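Local coordinates for protein 2-dehydropantoate 2-reductase (Enterococcus faecium, PDB 3WFI) that acts as a D-mandelate dehydrogenase of the ketopantoate reductase family, binding NAD(H) to interconvert a D-2-hydroxy acid and its 2-keto acid, at residues L44-N49 with V139-S144; D97-C102 with N121-N126; T193-C198 with H257-Y262; A226-V231 with V290-C295. One frame throughout, in Å; residues are numbered along the deposited sequence.

Interaction 1. Residues L44-N49 with V139-S144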
loop_
_atom_site.group_PDB
_atom_site.type_symbol
_atom_site.label_atom_id
_atom_site.label_comp_id
_atom_site.label_asym_id
_atom_site.label_seq_id
_atom_site.Cartn_x
_atom_site.Cartn_y
_atom_site.Cartn_z
ATOM N N LEU B 44 -27.151 -20.327 -34.324
ATOM C CA LEU B 44 -25.713 -20.206 -34.133
ATOM C C LEU B 44 -24.991 -20.874 -35.298
ATOM O O LEU B 44 -25.191 -22.064 -35.545
ATOM C CB LEU B 44 -25.287 -20.861 -32.827
ATOM C CG LEU B 44 -23.782 -20.932 -32.563
ATOM C CD1 LEU B 44 -23.183 -19.534 -32.529
ATOM C CD2 LEU B 44 -23.521 -21.670 -31.262
ATOM N N GLN B 45 -24.145 -20.110 -35.990
ATOM C CA GLN B 45 -23.374 -20.628 -37.119
ATOM C C GLN B 45 -21.952 -20.922 -36.670
ATOM O O GLN B 45 -21.297 -20.074 -36.056
ATOM C CB GLN B 45 -23.341 -19.609 -38.266
ATOM C CG GLN B 45 -24.702 -19.293 -38.863
ATOM C CD GLN B 45 -25.313 -20.438 -39.645
ATOM O OE1 GLN B 45 -24.623 -21.166 -40.359
ATOM N NE2 GLN B 45 -26.629 -20.582 -39.540
ATOM N N ALA B 46 -21.467 -22.114 -36.988
ATOM C CA ALA B 46 -20.142 -22.527 -36.554
ATOM C C ALA B 46 -19.363 -23.188 -37.675
ATOM O O ALA B 46 -19.920 -23.923 -38.487
ATOM C CB ALA B 46 -20.245 -23.464 -35.365
ATOM N N ASN B 47 -18.070 -22.895 -37.718
ATOM C CA ASN B 47 -17.122 -23.720 -38.429
ATOM C C ASN B 47 -16.531 -24.687 -37.423
ATOM O O ASN B 47 -15.683 -24.311 -36.604
ATOM C CB ASN B 47 -15.997 -22.903 -39.042
ATOM C CG ASN B 47 -14.874 -23.799 -39.535
ATOM O OD1 ASN B 47 -15.109 -24.704 -40.327
ATOM N ND2 ASN B 47 -13.671 -23.610 -39.008
ATOM N N PHE B 48 -16.961 -25.939 -37.485
ATOM C CA PHE B 48 -16.613 -26.868 -36.425
ATOM C C PHE B 48 -15.243 -27.525 -36.676
ATOM O O PHE B 48 -14.255 -27.039 -36.159
ATOM C CB PHE B 48 -17.765 -27.836 -36.132
ATOM C CG PHE B 48 -17.769 -28.344 -34.715
ATOM C CD1 PHE B 48 -18.899 -28.248 -33.911
ATOM C CD2 PHE B 48 -16.618 -28.896 -34.174
ATOM C CE1 PHE B 48 -18.876 -28.730 -32.610
ATOM C CE2 PHE B 48 -16.591 -29.369 -32.875
ATOM C CZ PHE B 48 -17.719 -29.287 -32.091
ATOM N N ASN B 49 -15.142 -28.588 -37.461
ATOM C CA ASN B 49 -13.836 -29.252 -37.653
ATOM C C ASN B 49 -13.603 -29.760 -39.083
ATOM O O ASN B 49 -13.271 -30.926 -39.248
ATOM C CB ASN B 49 -13.675 -30.435 -36.679
ATOM C CG ASN B 49 -13.558 -30.009 -35.223
ATOM O OD1 ASN B 49 -13.028 -28.949 -34.913
ATOM N ND2 ASN B 49 -14.033 -30.861 -34.321
ATOM N N VAL B 139 -19.156 -18.455 -34.928
ATOM C CA VAL B 139 -18.027 -18.974 -34.176
ATOM C C VAL B 139 -17.185 -19.897 -35.054
ATOM O O VAL B 139 -17.687 -20.512 -35.991
ATOM C CB VAL B 139 -18.518 -19.711 -32.903
ATOM C CG1 VAL B 139 -17.389 -20.465 -32.226
ATOM C CG2 VAL B 139 -19.138 -18.729 -31.919
ATOM N N LYS B 140 -15.891 -19.965 -34.763
ATOM C CA LYS B 140 -15.031 -20.988 -35.353
ATOM C C LYS B 140 -14.469 -21.820 -34.209
ATOM O O LYS B 140 -13.991 -21.293 -33.201
ATOM C CB LYS B 140 -13.950 -20.389 -36.258
ATOM C CG LYS B 140 -12.665 -19.972 -35.572
ATOM C CD LYS B 140 -11.698 -19.343 -36.568
ATOM C CE LYS B 140 -10.628 -18.522 -35.888
ATOM N NZ LYS B 140 -10.101 -19.169 -34.659
ATOM N N LEU B 141 -14.570 -23.130 -34.360
ATOM C CA LEU B 141 -14.239 -24.060 -33.307
ATOM C C LEU B 141 -13.239 -25.026 -33.880
ATOM O O LEU B 141 -13.583 -25.759 -34.777
ATOM C CB LEU B 141 -15.487 -24.837 -32.891
ATOM C CG LEU B 141 -16.685 -24.067 -32.280
ATOM C CD1 LEU B 141 -17.830 -25.023 -31.966
ATOM C CD2 LEU B 141 -16.291 -23.265 -31.060
ATOM N N PHE B 142 -12.008 -25.037 -33.389
ATOM C CA PHE B 142 -11.024 -25.949 -33.931
ATOM C C PHE B 142 -10.298 -26.712 -32.836
ATOM O O PHE B 142 -10.128 -26.214 -31.727
ATOM C CB PHE B 142 -10.032 -25.195 -34.820
ATOM C CG PHE B 142 -8.869 -26.032 -35.264
ATOM C CD1 PHE B 142 -9.054 -27.048 -36.198
ATOM C CD2 PHE B 142 -7.594 -25.827 -34.733
ATOM C CE1 PHE B 142 -7.989 -27.836 -36.610
ATOM C CE2 PHE B 142 -6.523 -26.612 -35.143
ATOM C CZ PHE B 142 -6.725 -27.617 -36.081
ATOM N N GLY B 143 -9.916 -27.944 -33.171
ATOM C CA GLY B 143 -8.995 -28.738 -32.386
ATOM C C GLY B 143 -9.622 -29.402 -31.188
ATOM O O GLY B 143 -10.847 -29.528 -31.078
ATOM N N SER B 144 -8.753 -29.836 -30.287
ATOM C CA SER B 144 -9.156 -30.624 -29.144
ATOM C C SER B 144 -9.120 -29.765 -27.872
ATOM O O SER B 144 -8.911 -28.536 -27.893
ATOM C CB SER B 144 -8.276 -31.900 -29.053
ATOM O OG SER B 144 -6.941 -31.614 -28.669
#
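The Phe48 ring has Leu141 CD1 over one face: the methyl carbon stands 4.0 Å from the ring centroid and 18° off the normal, which meets the definition of a CH-pi contact. It is displaced toward the rim, so it lies 3.9 Å from Phe48 CE1 and about equally near CD1. At the ring's edge, in plane, sits CG of the next residue, Asn49. Phe48 also packs against Leu17, Met18 and Gln21 of helix 10-21 and Val53 of strand 52-55. With CG set beside the carbonyl carbon of Phe48 (chi1 -152°), the ring can meet both Leu141 and that helix.

Next to these side chains the backbones form a parallel beta ladder pairing Ala46 with Val139 and Asn47 with Lys140. Its bonds run from Val139 N to Gln45 O (2.9 Å), from Asn47 N to Val139 O (3.0 Å) and from Leu141 N to Asn47 O (2.8 Å). Ala46 and Val139 share one sheet face, and Leu44 CD1 reaches Val139 CG2 at 4.2 Å. Gln45 NE2 turns elsewhere, to Glu54 OE1 and His42 O.

The small four-stranded sheet thus combines backbone hydrogen bonding with an apolar face. Leu141 packs on Ala131, an NAD(+)-binding residue, and Val139 lies near Ala10, another one; the contact therefore borders the coenzyme site through hydrophobic packing.

Interaction 2. Residues D97-C102 with N121-N126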
loop_
_atom_site.group_PDB
_atom_site.type_symbol
_atom_site.label_atom_id
_atom_site.label_comp_id
_atom_site.label_asym_id
_atom_site.label_seq_id
_atom_site.Cartn_x
_atom_site.Cartn_y
_atom_site.Cartn_z
ATOM N N ASP B 97 -32.713 -27.642 -6.938
ATOM C CA ASP B 97 -31.625 -28.569 -7.251
ATOM C C ASP B 97 -30.713 -28.128 -8.405
ATOM O O ASP B 97 -29.914 -28.924 -8.895
ATOM C CB ASP B 97 -32.219 -29.942 -7.600
ATOM C CG ASP B 97 -32.892 -30.599 -6.407
ATOM O OD1 ASP B 97 -32.663 -30.130 -5.270
ATOM O OD2 ASP B 97 -33.636 -31.585 -6.607
ATOM N N THR B 98 -30.837 -26.876 -8.838
ATOM C CA THR B 98 -30.024 -26.385 -9.942
ATOM C C THR B 98 -28.559 -26.356 -9.535
ATOM O O THR B 98 -28.204 -25.832 -8.469
ATOM C CB THR B 98 -30.453 -24.984 -10.391
ATOM O OG1 THR B 98 -31.769 -25.050 -10.955
ATOM C CG2 THR B 98 -29.480 -24.423 -11.428
ATOM N N GLU B 99 -27.717 -26.931 -10.386
ATOM C CA GLU B 99 -26.283 -26.939 -10.145
ATOM C C GLU B 99 -25.645 -25.831 -10.963
ATOM O O GLU B 99 -26.159 -25.469 -12.036
ATOM C CB GLU B 99 -25.688 -28.310 -10.492
ATOM C CG GLU B 99 -26.268 -29.407 -9.625
ATOM C CD GLU B 99 -25.567 -30.733 -9.778
ATOM O OE1 GLU B 99 -25.310 -31.175 -10.907
ATOM O OE2 GLU B 99 -25.296 -31.357 -8.735
ATOM N N VAL B 100 -24.546 -25.292 -10.449
ATOM C CA VAL B 100 -23.812 -24.240 -11.132
ATOM C C VAL B 100 -22.366 -24.676 -11.322
ATOM O O VAL B 100 -21.681 -25.016 -10.358
ATOM C CB VAL B 100 -23.809 -22.923 -10.330
ATOM C CG1 VAL B 100 -23.001 -21.850 -11.057
ATOM C CG2 VAL B 100 -25.227 -22.426 -10.075
ATOM N N LEU B 101 -21.906 -24.649 -12.567
ATOM C CA LEU B 101 -20.517 -24.957 -12.892
ATOM C C LEU B 101 -19.847 -23.682 -13.352
ATOM O O LEU B 101 -20.239 -23.100 -14.368
ATOM C CB LEU B 101 -20.437 -26.021 -13.998
ATOM C CG LEU B 101 -19.045 -26.288 -14.577
ATOM C CD1 LEU B 101 -18.064 -26.743 -13.508
ATOM C CD2 LEU B 101 -19.137 -27.316 -15.696
ATOM N N CYS B 102 -18.860 -23.237 -12.582
ATOM C CA CYS B 102 -18.109 -22.056 -12.926
ATOM C C CYS B 102 -16.850 -22.431 -13.698
ATOM O O CYS B 102 -16.058 -23.260 -13.252
ATOM C CB CYS B 102 -17.720 -21.273 -11.671
ATOM S SG CYS B 102 -16.905 -19.731 -12.130
ATOM N N ASN B 121 -24.343 -27.281 -4.290
ATOM C CA ASN B 121 -24.675 -27.338 -5.715
ATOM C C ASN B 121 -23.715 -26.548 -6.611
ATOM O O ASN B 121 -24.008 -26.337 -7.797
ATOM C CB ASN B 121 -26.101 -26.821 -5.937
ATOM C CG ASN B 121 -27.179 -27.787 -5.447
ATOM O OD1 ASN B 121 -28.330 -27.389 -5.224
ATOM N ND2 ASN B 121 -26.835 -29.059 -5.324
ATOM N N ILE B 122 -22.579 -26.126 -6.057
ATOM C CA ILE B 122 -21.609 -25.325 -6.826
ATOM C C ILE B 122 -20.389 -26.168 -7.181
ATOM O O ILE B 122 -19.844 -26.903 -6.335
ATOM C CB ILE B 122 -21.166 -24.048 -6.084
ATOM C CG1 ILE B 122 -22.380 -23.194 -5.726
ATOM C CG2 ILE B 122 -20.222 -23.221 -6.956
ATOM C CD1 ILE B 122 -22.067 -21.975 -4.881
ATOM N N TYR B 123 -19.968 -26.048 -8.441
ATOM C CA TYR B 123 -18.823 -26.773 -8.955
ATOM C C TYR B 123 -17.897 -25.775 -9.652
ATOM O O TYR B 123 -18.353 -24.793 -10.235
ATOM C CB TYR B 123 -19.258 -27.890 -9.915
ATOM C CG TYR B 123 -20.208 -28.890 -9.285
ATOM C CD1 TYR B 123 -19.735 -30.074 -8.736
ATOM C CD2 TYR B 123 -21.575 -28.623 -9.205
ATOM C CE1 TYR B 123 -20.592 -30.974 -8.137
ATOM C CE2 TYR B 123 -22.449 -29.511 -8.607
ATOM C CZ TYR B 123 -21.950 -30.692 -8.085
ATOM O OH TYR B 123 -22.793 -31.571 -7.480
ATOM N N ILE B 124 -16.598 -26.013 -9.545
ATOM C CA ILE B 124 -15.595 -25.121 -10.126
ATOM C C ILE B 124 -14.765 -25.915 -11.109
ATOM O O ILE B 124 -14.475 -27.090 -10.868
ATOM C CB ILE B 124 -14.684 -24.514 -9.049
ATOM C CG1 ILE B 124 -14.162 -25.588 -8.084
ATOM C CG2 ILE B 124 -15.441 -23.453 -8.275
ATOM C CD1 ILE B 124 -12.993 -25.127 -7.242
ATOM N N GLY B 125 -14.388 -25.288 -12.219
ATOM C CA GLY B 125 -13.596 -25.980 -13.216
ATOM C C GLY B 125 -12.727 -25.113 -14.111
ATOM O O GLY B 125 -12.787 -23.886 -14.082
ATOM N N ASN B 126 -11.893 -25.791 -14.885
ATOM C CA ASN B 126 -11.041 -25.163 -15.888
ATOM C C ASN B 126 -11.369 -25.798 -17.206
ATOM O O ASN B 126 -11.629 -26.997 -17.257
ATOM C CB ASN B 126 -9.551 -25.402 -15.576
ATOM C CG ASN B 126 -9.098 -24.713 -14.304
ATOM O OD1 ASN B 126 -8.182 -25.173 -13.626
ATOM N ND2 ASN B 126 -9.738 -23.603 -13.970
HETATM O O HOH W 1 -29.889 -29.333 -3.549
HETATM O O HOH W 2 -29.463 -25.096 -6.159
#
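Glu99 and Tyr123 stand on the same face of the paired strands and lean across each other, with the carboxylate and ring planes 69° apart. The phenol donates to the acid: Tyr123 OH lies 2.8 Å from Glu99 OE2, which it meets from above the carboxylate plane, 51° out of it. Carbon contact backs this bond, since Glu99 CD is 3.5 Å from Tyr123 CE2. The extended glutamate chain, its CG beside the backbone N (chi1 -62°), passes by CE2 of the ring on its way to the hydroxyl. Farther in, Val100 O lies in plane at the same ring's edge, while Ala159, Ala160 and Leu163 of helix 157-168 pack on Tyr123.

Leu101 approaches at about a right angle, its CD1 4.0 Å from Tyr123 CB. Asn121 points toward the other strand, and its CB comes 3.4 Å from Thr98 O. Water 1 donates to Asn121 OD1 and weakly to Asp97 OD1. Water 2 is 2.7 Å from both Thr98 O and Asn121 OD1.

Bridges Val100-Ile122, Leu101-Tyr123 and Cys102-Ile124 define a parallel ladder with four backbone bonds, among them Cys102 N to Tyr123 O at 2.9 Å. Strands 98-102 and 122-127, with helix 109-113 between them, form a beta-alpha-beta unit of the Rossmann-type domain. Val100 and Ile122 both touch Ile113 of that helix.

The phenol thus gives one carboxylate oxygen of the partly exposed Glu99 a donor, which would probably favour the ionised acid.

Interaction 3. Residues T193-C198 with H257-Y262; sequences TMNGLC and HYPSMY
One hydrogen bond joins the two segments: Met261 N donates to Asn195 OD1 at 3.0 Å with an N-H...O angle of 163°. The bond is nearly straight at the hydrogen, yet the donor stands 50° above the amide's carbonyl plane. Asn195 ND2 binds Asn191 O, so the amide is held at both polar atoms and its rotation is fixed. Pro259 is the N-cap residue of helix 260-267, which places the acceptor against an N-H of the first turn.

Van der Waals contacts surround this bond. Asn195 CB meets Met261 CB at 3.4 Å, and the methionine chain continues over Gly196, with SD 3.8 Å from Gly196 N. Because Met261 CG is anti to its N (chi1 -175°), the chain lies across helix 194-201. Asn195 and Pro259 run antiparallel, side by side, with Asn195 OD1 3.2 Å from Pro259 CB. The proline ring also presses CG onto Cys198 CB at 3.5 Å.

An aromatic edge completes the contact: Cys198 O lies near the plane of the Tyr262 ring, 3.6 Å from CD1. Tyr262 OH binds Asp202.

Two helix starts of the C-terminal domain are thereby joined, with Met261 near Glu273, an NAD(+)-binding residue. The chemistry implies that a buried side-chain carbonyl is satisfied by an early helix N-H, and the positive end of that helix dipole would probably strengthen the bond.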
loop_
_atom_site.group_PDB
_atom_site.type_symbol
_atom_site.label_atom_id
_atom_site.label_comp_id
_atom_site.label_asym_id
_atom_site.label_seq_id
_atom_site.Cartn_x
_atom_site.Cartn_y
_atom_site.Cartn_z
ATOM N N THR B 193 -0.547 -10.675 -6.221
ATOM C CA THR B 193 0.761 -10.116 -5.919
ATOM C C THR B 193 1.312 -9.326 -7.093
ATOM O O THR B 193 1.545 -8.135 -6.969
ATOM C CB THR B 193 1.773 -11.194 -5.481
ATOM O OG1 THR B 193 1.797 -12.277 -6.423
ATOM C CG2 THR B 193 1.396 -11.731 -4.120
ATOM N N MET B 194 1.509 -9.989 -8.232
ATOM C CA MET B 194 2.141 -9.348 -9.381
ATOM C C MET B 194 1.327 -8.167 -9.892
ATOM O O MET B 194 1.878 -7.086 -10.130
ATOM C CB MET B 194 2.343 -10.367 -10.520
ATOM C CG MET B 194 3.288 -11.510 -10.195
ATOM S SD MET B 194 4.950 -10.986 -9.685
ATOM C CE MET B 194 4.839 -11.261 -7.909
ATOM N N ASN B 195 0.017 -8.367 -10.020
ATOM C CA ASN B 195 -0.877 -7.358 -10.583
ATOM C C ASN B 195 -0.876 -6.037 -9.802
ATOM O O ASN B 195 -0.506 -4.995 -10.346
ATOM C CB ASN B 195 -2.301 -7.894 -10.685
ATOM C CG ASN B 195 -2.533 -8.711 -11.946
ATOM O OD1 ASN B 195 -2.112 -8.320 -13.051
ATOM N ND2 ASN B 195 -3.208 -9.843 -11.795
ATOM N N GLY B 196 -1.326 -6.081 -8.548
ATOM C CA GLY B 196 -1.392 -4.882 -7.705
ATOM C C GLY B 196 -0.071 -4.181 -7.478
ATOM O O GLY B 196 0.005 -2.948 -7.592
ATOM N N LEU B 197 0.972 -4.951 -7.159
ATOM C CA LEU B 197 2.291 -4.374 -6.864
ATOM C C LEU B 197 2.903 -3.697 -8.071
ATOM O O LEU B 197 3.441 -2.592 -7.959
ATOM C CB LEU B 197 3.251 -5.441 -6.303
ATOM C CG LEU B 197 2.853 -6.035 -4.957
ATOM C CD1 LEU B 197 3.757 -7.196 -4.590
ATOM C CD2 LEU B 197 2.835 -4.985 -3.836
ATOM N N CYS B 198 2.802 -4.329 -9.246
ATOM C CA CYS B 198 3.363 -3.718 -10.469
ATOM C C CYS B 198 2.583 -2.474 -10.855
ATOM O O CYS B 198 3.167 -1.474 -11.282
ATOM C CB CYS B 198 3.335 -4.697 -11.637
ATOM S SG CYS B 198 4.534 -6.011 -11.485
ATOM N N HIS B 257 7.357 -8.696 -18.994
ATOM C CA HIS B 257 5.934 -8.430 -19.189
ATOM C C HIS B 257 5.347 -7.595 -18.015
ATOM O O HIS B 257 5.722 -7.763 -16.841
ATOM C CB HIS B 257 5.264 -9.806 -19.442
ATOM C CG HIS B 257 3.781 -9.792 -19.681
ATOM N ND1 HIS B 257 2.888 -10.497 -18.893
ATOM C CD2 HIS B 257 3.045 -9.241 -20.675
ATOM C CE1 HIS B 257 1.664 -10.341 -19.367
ATOM N NE2 HIS B 257 1.732 -9.579 -20.445
ATOM N N TYR B 258 4.527 -6.608 -18.370
ATOM C CA TYR B 258 3.691 -5.893 -17.409
ATOM C C TYR B 258 2.398 -6.691 -17.255
ATOM O O TYR B 258 1.782 -7.061 -18.254
ATOM C CB TYR B 258 3.382 -4.474 -17.888
ATOM C CG TYR B 258 4.569 -3.542 -17.863
ATOM C CD1 TYR B 258 4.808 -2.716 -16.763
ATOM C CD2 TYR B 258 5.461 -3.486 -18.935
ATOM C CE1 TYR B 258 5.893 -1.856 -16.728
ATOM C CE2 TYR B 258 6.559 -2.633 -18.906
ATOM C CZ TYR B 258 6.762 -1.820 -17.804
ATOM O OH TYR B 258 7.840 -0.968 -17.766
ATOM N N PRO B 259 1.978 -6.961 -16.007
ATOM C CA PRO B 259 0.836 -7.865 -15.812
ATOM C C PRO B 259 -0.491 -7.256 -16.261
ATOM O O PRO B 259 -0.585 -6.040 -16.415
ATOM C CB PRO B 259 0.851 -8.134 -14.297
ATOM C CG PRO B 259 1.548 -6.963 -13.700
ATOM C CD PRO B 259 2.557 -6.512 -14.726
ATOM N N SER B 260 -1.505 -8.098 -16.451
ATOM C CA SER B 260 -2.802 -7.660 -17.001
ATOM C C SER B 260 -3.410 -6.445 -16.278
ATOM O O SER B 260 -3.975 -5.558 -16.923
ATOM C CB SER B 260 -3.811 -8.806 -16.998
ATOM O OG SER B 260 -4.220 -9.147 -15.686
ATOM N N MET B 261 -3.289 -6.389 -14.951
ATOM C CA MET B 261 -3.858 -5.257 -14.185
ATOM C C MET B 261 -3.191 -3.940 -14.544
ATOM O O MET B 261 -3.853 -2.904 -14.630
ATOM C CB MET B 261 -3.759 -5.492 -12.671
ATOM C CG MET B 261 -4.447 -4.390 -11.850
ATOM S SD MET B 261 -4.575 -4.787 -10.103
ATOM C CE MET B 261 -5.645 -6.227 -10.147
ATOM N N TYR B 262 -1.878 -3.985 -14.750
ATOM C CA TYR B 262 -1.125 -2.831 -15.225
ATOM C C TYR B 262 -1.615 -2.401 -16.615
ATOM O O TYR B 262 -1.786 -1.215 -16.873
ATOM C CB TYR B 262 0.374 -3.159 -15.248
ATOM C CG TYR B 262 1.267 -2.011 -15.645
ATOM C CD1 TYR B 262 1.970 -1.300 -14.689
ATOM C CD2 TYR B 262 1.428 -1.644 -16.981
ATOM C CE1 TYR B 262 2.793 -0.249 -15.044
ATOM C CE2 TYR B 262 2.247 -0.597 -17.347
ATOM C CZ TYR B 262 2.923 0.101 -16.372
ATOM O OH TYR B 262 3.732 1.152 -16.706
#

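Interaction 4. Residues A226-V231 with V290-C295; sequences AKVAAV and VATPYC
Val290 spreads its two methyls over helix 214-231. With CG1 opposite the backbone N (chi1 173°), that branch drops between Lys227 and Val228, 3.7 Å from Lys227 CB and 4.0 Å from Val228 CG2. The other methyl, CG2, lies opposite the carbonyl carbon and meets Val231 CG2 at 4.2 Å, the two valine side chains pointing opposite ways as they pass. Lys227 contributes only its aliphatic part: CB and CD border Val290 CG1, whereas the chain bends at its last torsion and the end leads away.

The contact joins the C-terminal end of helix 214-231 to the segment leading into helix 293-308, within the helical C-terminal domain, a member of the 6-phosphogluconate dehydrogenase C-terminal clan. Glu224 of the first helix accepts the backbone N-H groups of Tyr294 and Cys295, tying it to the start of the second. Beyond, Tyr294 stacks on Phe297 of the second subunit and its OH bonds Glu300 of that subunit.

Thr292 holds the N-cap position, but its side chain makes no capping bond; OG1, wedged between backbone N and carbonyl carbon (chi1 62°), instead bonds Asp296 OD1. That rotation turns CG2 the other way, at about a right angle to Val228, whose CG2 it meets at 4.1 Å.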
loop_
_atom_site.group_PDB
_atom_site.type_symbol
_atom_site.label_atom_id
_atom_site.label_comp_id
_atom_site.label_asym_id
_atom_site.label_seq_id
_atom_site.Cartn_x
_atom_site.Cartn_y
_atom_site.Cartn_z
ATOM N N ALA B 226 -3.457 -17.739 2.235
ATOM C CA ALA B 226 -3.364 -19.080 2.832
ATOM C C ALA B 226 -4.172 -19.237 4.125
ATOM O O ALA B 226 -4.757 -20.292 4.364
ATOM C CB ALA B 226 -1.917 -19.432 3.075
ATOM N N LYS B 227 -4.187 -18.196 4.958
ATOM C CA LYS B 227 -4.983 -18.203 6.191
ATOM C C LYS B 227 -6.469 -18.313 5.889
ATOM O O LYS B 227 -7.194 -19.070 6.535
ATOM C CB LYS B 227 -4.720 -16.947 7.030
ATOM C CG LYS B 227 -3.560 -17.060 7.981
ATOM C CD LYS B 227 -3.425 -15.835 8.886
ATOM C CE LYS B 227 -2.154 -15.927 9.746
ATOM N NZ LYS B 227 -0.873 -15.875 8.970
ATOM N N VAL B 228 -6.912 -17.565 4.888
ATOM C CA VAL B 228 -8.285 -17.600 4.446
ATOM C C VAL B 228 -8.618 -18.955 3.779
ATOM O O VAL B 228 -9.674 -19.550 4.058
ATOM C CB VAL B 228 -8.551 -16.383 3.526
ATOM C CG1 VAL B 228 -9.740 -16.590 2.628
ATOM C CG2 VAL B 228 -8.715 -15.130 4.386
ATOM N N ALA B 229 -7.714 -19.456 2.947
ATOM C CA ALA B 229 -7.876 -20.773 2.291
ATOM C C ALA B 229 -7.966 -21.919 3.306
ATOM O O ALA B 229 -8.767 -22.843 3.139
ATOM C CB ALA B 229 -6.746 -21.021 1.308
ATOM N N ALA B 230 -7.171 -21.839 4.374
ATOM C CA ALA B 230 -7.209 -22.852 5.431
ATOM C C ALA B 230 -8.593 -22.960 6.098
ATOM O O ALA B 230 -9.040 -24.051 6.435
ATOM C CB ALA B 230 -6.134 -22.579 6.473
ATOM N N VAL B 231 -9.270 -21.833 6.273
ATOM C CA VAL B 231 -10.642 -21.827 6.790
ATOM C C VAL B 231 -11.551 -22.616 5.849
ATOM O O VAL B 231 -12.456 -23.321 6.290
ATOM C CB VAL B 231 -11.187 -20.393 6.965
ATOM C CG1 VAL B 231 -12.648 -20.417 7.424
ATOM C CG2 VAL B 231 -10.339 -19.607 7.957
ATOM N N VAL B 290 -10.324 -13.182 10.024
ATOM C CA VAL B 290 -8.929 -13.334 9.649
ATOM C C VAL B 290 -8.424 -11.990 9.115
ATOM O O VAL B 290 -8.990 -11.434 8.172
ATOM C CB VAL B 290 -8.738 -14.422 8.562
ATOM C CG1 VAL B 290 -7.298 -14.443 8.062
ATOM C CG2 VAL B 290 -9.125 -15.796 9.099
ATOM N N ALA B 291 -7.348 -11.482 9.709
ATOM C CA ALA B 291 -6.810 -10.191 9.333
ATOM C C ALA B 291 -6.173 -10.308 7.946
ATOM O O ALA B 291 -5.404 -11.224 7.705
ATOM C CB ALA B 291 -5.796 -9.735 10.364
ATOM N N THR B 292 -6.528 -9.407 7.035
ATOM C CA THR B 292 -5.936 -9.366 5.701
ATOM C C THR B 292 -5.502 -7.938 5.305
ATOM O O THR B 292 -5.895 -7.434 4.261
ATOM C CB THR B 292 -6.924 -9.887 4.632
ATOM O OG1 THR B 292 -8.075 -9.039 4.616
ATOM C CG2 THR B 292 -7.350 -11.337 4.904
ATOM N N PRO B 293 -4.678 -7.300 6.143
ATOM C CA PRO B 293 -4.366 -5.888 5.961
ATOM C C PRO B 293 -3.649 -5.559 4.658
ATOM O O PRO B 293 -3.918 -4.507 4.090
ATOM C CB PRO B 293 -3.481 -5.566 7.162
ATOM C CG PRO B 293 -2.885 -6.878 7.557
ATOM C CD PRO B 293 -3.961 -7.881 7.295
ATOM N N TYR B 294 -2.744 -6.426 4.197
ATOM C CA TYR B 294 -2.048 -6.146 2.933
ATOM C C TYR B 294 -3.032 -6.213 1.757
ATOM O O TYR B 294 -2.986 -5.388 0.866
ATOM C CB TYR B 294 -0.841 -7.088 2.708
ATOM C CG TYR B 294 0.454 -6.659 3.393
ATOM C CD1 TYR B 294 0.468 -6.168 4.693
ATOM C CD2 TYR B 294 1.667 -6.747 2.720
ATOM C CE1 TYR B 294 1.649 -5.804 5.305
ATOM C CE2 TYR B 294 2.858 -6.375 3.311
ATOM C CZ TYR B 294 2.845 -5.901 4.608
ATOM O OH TYR B 294 4.015 -5.530 5.220
ATOM N N CYS B 295 -3.949 -7.176 1.772
ATOM C CA CYS B 295 -4.994 -7.247 0.734
ATOM C C CYS B 295 -5.911 -6.030 0.817
ATOM O O CYS B 295 -6.276 -5.456 -0.215
ATOM C CB CYS B 295 -5.805 -8.551 0.835
ATOM S SG CYS B 295 -4.951 -10.053 0.292
#

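In the fold
Interactions 1 and 2 belong to the N-terminal coenzyme-binding domain, interactions 3 and 4 to the helical C-terminal one. Interaction 2 is buried in the eight-stranded sheet, whereas interaction 1 pairs strands of a separate four-stranded sheet, partly buried; their centres lie about 25 Å apart. Both rely on parallel backbone bonding, and interaction 2 adds a phenol-to-carboxylate bond across the strands. The segments of interactions 3 and 4 alternate along the chain, and the nearest atoms of interactions 3 and 4 are about 7 Å apart. Interaction 3 is buried and turns on a single amide-to-backbone bond; interaction 4, partly exposed and away from the coenzyme-binding residues, depends on apolar packing of valine methyls and the lysine's aliphatic chain. Helix 214-231 also packs against Thr193 and Met194.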